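Local structure of virulence-associated protein I (Coxiella burnetii, 3TRB) at residues E16-E21 with K64-T69; Q32-L37 with N42-I47. The protein probably binds DNA as the HigA-type antidote (antitoxin) of an addiction module. All coordinates share one frame; numbering follows the deposited sequence.

Interaction 1: E16-E21 with K64-T69; sequences EILAEE and KFFGTT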
# COMPACT_ATOMS: atom_id res chain seq x y z
N GLU A 16 -29.02 -6.84 0.60
CA GLU A 16 -29.61 -7.76 -0.36
C GLU A 16 -29.10 -9.17 -0.12
O GLU A 16 -29.87 -10.13 -0.07
CB GLU A 16 -29.27 -7.34 -1.79
CG GLU A 16 -30.46 -6.97 -2.64
CD GLU A 16 -30.11 -6.89 -4.11
OE1 GLU A 16 -29.64 -7.91 -4.66
OE2 GLU A 16 -30.29 -5.82 -4.72
N ILE A 17 -27.78 -9.29 0.01
CA ILE A 17 -27.13 -10.57 0.22
C ILE A 17 -27.46 -11.13 1.61
O ILE A 17 -27.65 -12.33 1.77
CB ILE A 17 -25.61 -10.45 0.05
CG1 ILE A 17 -25.29 -9.89 -1.34
CG2 ILE A 17 -24.93 -11.79 0.27
CD1 ILE A 17 -23.81 -9.66 -1.58
N LEU A 18 -27.52 -10.25 2.60
CA LEU A 18 -27.89 -10.64 3.95
C LEU A 18 -29.30 -11.22 3.97
O LEU A 18 -29.55 -12.25 4.61
CB LEU A 18 -27.80 -9.45 4.90
CG LEU A 18 -28.14 -9.70 6.37
CD1 LEU A 18 -27.30 -10.83 6.93
CD2 LEU A 18 -27.96 -8.43 7.19
N ALA A 19 -30.21 -10.58 3.25
CA ALA A 19 -31.59 -11.03 3.17
C ALA A 19 -31.68 -12.44 2.60
O ALA A 19 -32.39 -13.30 3.13
CB ALA A 19 -32.42 -10.07 2.33
N GLU A 20 -30.94 -12.68 1.52
CA GLU A 20 -30.91 -14.00 0.89
C GLU A 20 -30.43 -15.07 1.87
O GLU A 20 -30.97 -16.17 1.92
CB GLU A 20 -30.01 -13.97 -0.35
CG GLU A 20 -30.58 -13.19 -1.52
CD GLU A 20 -31.56 -14.00 -2.35
OE1 GLU A 20 -31.35 -15.23 -2.48
OE2 GLU A 20 -32.53 -13.41 -2.86
N GLU A 21 -29.40 -14.73 2.64
CA GLU A 21 -28.85 -15.66 3.62
C GLU A 21 -29.86 -15.98 4.72
O GLU A 21 -30.03 -17.14 5.10
CB GLU A 21 -27.56 -15.09 4.23
CG GLU A 21 -26.37 -15.16 3.30
CD GLU A 21 -26.01 -16.58 2.93
OE1 GLU A 21 -26.20 -17.49 3.76
OE2 GLU A 21 -25.53 -16.79 1.79
N LYS A 64 -18.98 -13.59 13.25
CA LYS A 64 -19.09 -14.53 14.36
C LYS A 64 -20.35 -15.38 14.25
O LYS A 64 -20.33 -16.57 14.55
CB LYS A 64 -19.08 -13.77 15.69
CG LYS A 64 -19.25 -14.65 16.93
CD LYS A 64 -18.00 -15.47 17.22
CE LYS A 64 -18.16 -16.29 18.48
NZ LYS A 64 -18.37 -15.44 19.69
N PHE A 65 -21.44 -14.76 13.82
CA PHE A 65 -22.72 -15.47 13.72
C PHE A 65 -22.76 -16.43 12.54
O PHE A 65 -23.14 -17.59 12.68
CB PHE A 65 -23.88 -14.48 13.63
CG PHE A 65 -25.22 -15.13 13.45
CD1 PHE A 65 -25.82 -15.81 14.50
CD2 PHE A 65 -25.89 -15.05 12.24
CE1 PHE A 65 -27.06 -16.40 14.34
CE2 PHE A 65 -27.13 -15.64 12.07
CZ PHE A 65 -27.71 -16.32 13.12
N PHE A 66 -22.38 -15.94 11.36
CA PHE A 66 -22.45 -16.73 10.14
C PHE A 66 -21.21 -17.61 9.92
O PHE A 66 -21.20 -18.47 9.04
CB PHE A 66 -22.68 -15.84 8.91
CG PHE A 66 -24.07 -15.28 8.83
CD1 PHE A 66 -25.14 -16.09 8.49
CD2 PHE A 66 -24.31 -13.94 9.08
CE1 PHE A 66 -26.42 -15.58 8.41
CE2 PHE A 66 -25.59 -13.42 9.00
CZ PHE A 66 -26.65 -14.25 8.67
N GLY A 67 -20.18 -17.39 10.73
CA GLY A 67 -18.96 -18.17 10.62
C GLY A 67 -18.12 -17.78 9.42
O GLY A 67 -17.42 -18.60 8.85
N THR A 68 -18.21 -16.51 9.05
CA THR A 68 -17.42 -15.98 7.94
C THR A 68 -16.28 -15.12 8.47
O THR A 68 -15.99 -15.13 9.67
CB THR A 68 -18.28 -15.12 7.00
OG1 THR A 68 -18.58 -13.87 7.63
CG2 THR A 68 -19.57 -15.84 6.65
N THR A 69 -15.64 -14.37 7.58
CA THR A 69 -14.68 -13.36 7.99
C THR A 69 -15.38 -12.01 8.01
O THR A 69 -16.37 -11.82 7.30
CB THR A 69 -13.49 -13.28 7.01
OG1 THR A 69 -13.95 -12.80 5.74
CG2 THR A 69 -12.86 -14.65 6.83
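The F66 ring meets L18 and E21 across the contact, while one of its faces is covered from within its own segment: CD2 of F65 lies 3.5 Å above the F66 plane, over the ring centre. In return, CD2 of F66 sits at the edge of the F65 ring and in its plane, so the two neighbouring rings are strongly tilted against each other. Through F66, the C-terminal end of helix 56-66 packs against L18 and E21 of helix 14-24, within the compact helical domain of the Cro/C1 type to which the sequence belongs. From helix 14-24, L18 reaches the F66 ring obliquely, with CD1 3.7 Å from F66 CE2 and 3.9 Å from F66 CZ; the two side chains cross at about a right angle. With CG anti to the backbone N (chi1 -180°) and chi2 near 55°, L18 turns its CD1 branch to the ring. E21 contributes looser, aliphatic cover, its CB standing 4.4 Å from F66 CE1. Just 108 Å² is buried in total, about half of it on F66, and the backbones stay well apart, E21 CA and F66 CA being separated by 9.2 Å. F66 also touches L25, and L18 also packs on W73 of helix 70-96. Beyond F66 the chain leaves the helix at G67 through a positive phi of 75° and turns into helix 70-96, whose N-cap is T69, its OG1 bonded to F72 N. Within this turn T68 OG1 donates to T69 O at 3.0 Å, from above the carbonyl plane.

Interaction 2: Q32-L37 with N42-I47; sequences QLAKHL and NRVTAI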
# COMPACT_ATOMS: atom_id res chain seq x y z
N GLN A 32 -35.03 -11.84 14.83
CA GLN A 32 -34.23 -13.01 15.19
C GLN A 32 -32.74 -12.73 15.03
O GLN A 32 -31.95 -13.01 15.93
CB GLN A 32 -34.63 -14.22 14.34
CG GLN A 32 -35.98 -14.81 14.69
CD GLN A 32 -36.35 -15.98 13.80
OE1 GLN A 32 -36.77 -15.81 12.66
NE2 GLN A 32 -36.18 -17.19 14.33
N LEU A 33 -32.36 -12.17 13.89
CA LEU A 33 -30.97 -11.84 13.63
C LEU A 33 -30.45 -10.80 14.62
O LEU A 33 -29.36 -10.93 15.16
CB LEU A 33 -30.79 -11.32 12.20
CG LEU A 33 -29.36 -10.92 11.82
CD1 LEU A 33 -28.41 -12.09 12.00
CD2 LEU A 33 -29.30 -10.39 10.40
N ALA A 34 -31.26 -9.77 14.86
CA ALA A 34 -30.89 -8.70 15.78
C ALA A 34 -30.57 -9.25 17.17
O ALA A 34 -29.61 -8.83 17.80
CB ALA A 34 -32.00 -7.66 15.86
N LYS A 35 -31.39 -10.19 17.64
CA LYS A 35 -31.14 -10.84 18.92
C LYS A 35 -29.85 -11.65 18.89
O LYS A 35 -29.06 -11.60 19.84
CB LYS A 35 -32.32 -11.74 19.32
CG LYS A 35 -33.50 -11.00 19.93
CD LYS A 35 -34.51 -11.97 20.51
CE LYS A 35 -35.60 -11.25 21.28
NZ LYS A 35 -36.55 -12.20 21.93
N HIS A 36 -29.64 -12.39 17.81
CA HIS A 36 -28.44 -13.19 17.65
C HIS A 36 -27.18 -12.32 17.66
O HIS A 36 -26.16 -12.70 18.23
CB HIS A 36 -28.49 -14.00 16.35
CG HIS A 36 -29.39 -15.20 16.42
ND1 HIS A 36 -29.25 -16.19 17.37
CD2 HIS A 36 -30.44 -15.57 15.65
CE1 HIS A 36 -30.17 -17.11 17.18
NE2 HIS A 36 -30.91 -16.76 16.15
N LEU A 37 -27.27 -11.15 17.02
CA LEU A 37 -26.13 -10.26 16.90
C LEU A 37 -26.02 -9.29 18.07
O LEU A 37 -25.00 -8.64 18.26
CB LEU A 37 -26.21 -9.47 15.59
CG LEU A 37 -26.26 -10.28 14.29
CD1 LEU A 37 -26.28 -9.36 13.08
CD2 LEU A 37 -25.08 -11.23 14.23
N ASN A 42 -33.78 -2.20 14.54
CA ASN A 42 -33.72 -1.08 13.61
C ASN A 42 -32.47 -1.12 12.73
O ASN A 42 -32.54 -0.81 11.54
CB ASN A 42 -33.78 0.24 14.37
CG ASN A 42 -35.15 0.51 14.96
OD1 ASN A 42 -36.17 0.31 14.30
ND2 ASN A 42 -35.18 0.98 16.20
N ARG A 43 -31.34 -1.49 13.32
CA ARG A 43 -30.08 -1.55 12.58
C ARG A 43 -30.11 -2.63 11.51
O ARG A 43 -29.67 -2.42 10.39
CB ARG A 43 -28.92 -1.78 13.54
CG ARG A 43 -27.55 -1.70 12.89
CD ARG A 43 -26.45 -1.83 13.93
NE ARG A 43 -26.60 -0.85 15.00
CZ ARG A 43 -25.94 -0.88 16.15
NH1 ARG A 43 -25.08 -1.86 16.40
NH2 ARG A 43 -26.15 0.06 17.07
N VAL A 44 -30.64 -3.80 11.87
CA VAL A 44 -30.77 -4.90 10.92
C VAL A 44 -31.73 -4.52 9.79
O VAL A 44 -31.42 -4.71 8.62
CB VAL A 44 -31.29 -6.18 11.61
CG1 VAL A 44 -31.65 -7.22 10.57
CG2 VAL A 44 -30.24 -6.72 12.57
N THR A 45 -32.89 -3.98 10.16
CA THR A 45 -33.89 -3.57 9.18
C THR A 45 -33.33 -2.52 8.21
O THR A 45 -33.57 -2.59 7.00
CB THR A 45 -35.14 -3.00 9.86
OG1 THR A 45 -35.84 -4.07 10.52
CG2 THR A 45 -36.06 -2.35 8.84
N ALA A 46 -32.59 -1.56 8.74
CA ALA A 46 -32.00 -0.51 7.93
C ALA A 46 -31.01 -1.08 6.91
O ALA A 46 -30.99 -0.66 5.76
CB ALA A 46 -31.32 0.53 8.81
N ILE A 47 -30.21 -2.04 7.35
CA ILE A 47 -29.25 -2.69 6.46
C ILE A 47 -29.97 -3.50 5.39
O ILE A 47 -29.60 -3.45 4.22
CB ILE A 47 -28.30 -3.62 7.25
CG1 ILE A 47 -27.41 -2.80 8.19
CG2 ILE A 47 -27.45 -4.44 6.29
CD1 ILE A 47 -26.55 -3.64 9.11
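V44 projects from helix 41-48 onto L33 and A34 of helix 30-37, a contact between the two helices of the helix-turn-helix motif. Its two methyls divide the work. CG1, anti to the backbone N (chi1 170°), lies 3.9 Å from L33 CD2, the two side chains meeting at a slant; CG2 instead lies 3.8 Å from both A34 CA and A34 CB. Contact with the alanine CA as well as its CB means that V44 reaches the helix backbone itself, and A34 CA and V44 CA are accordingly 6.2 Å apart. A small residue in the first helix facing a branched one in the second is a classic feature of this motif. V44 accounts for more than half of the 136 Å² buried, and all three residues are buried in the protein. The solvent side is quite different. Q32 and K35 on the first helix, and N42 and R43 on the second, are exposed and make no contact across the pair; N42 points away from the partner helix. Buried L37 points toward the partner but stops short of it, packing instead on L62 and F65 of helix 56-66; its CD1 is 4.8 Å from V44 CG2.

Interactions 1 and 2, with centres about 12 Å apart, share one hydrophobic interior. L33 and L18 join them directly: L33 CD2, which meets V44 in interaction 2, is also 4.0 Å from L18 CD2. F65 forms the second bridge, packing against helix 30-37 with its CB 3.5 Å from L37 CD2 and its CE2 3.8 Å from L33 CD1, while its ring stacks with H36. The C-terminal end of helix 56-66 thus packs on helix 30-37 through F65 and on helix 14-24 through F66. F65 also packs on V97 of the second subunit, whose T98 OG1 is hydrogen-bonded to H36 ND1. If DNA is bound as in relatives, helix 41-48, which carries V44, would be the recognition helix.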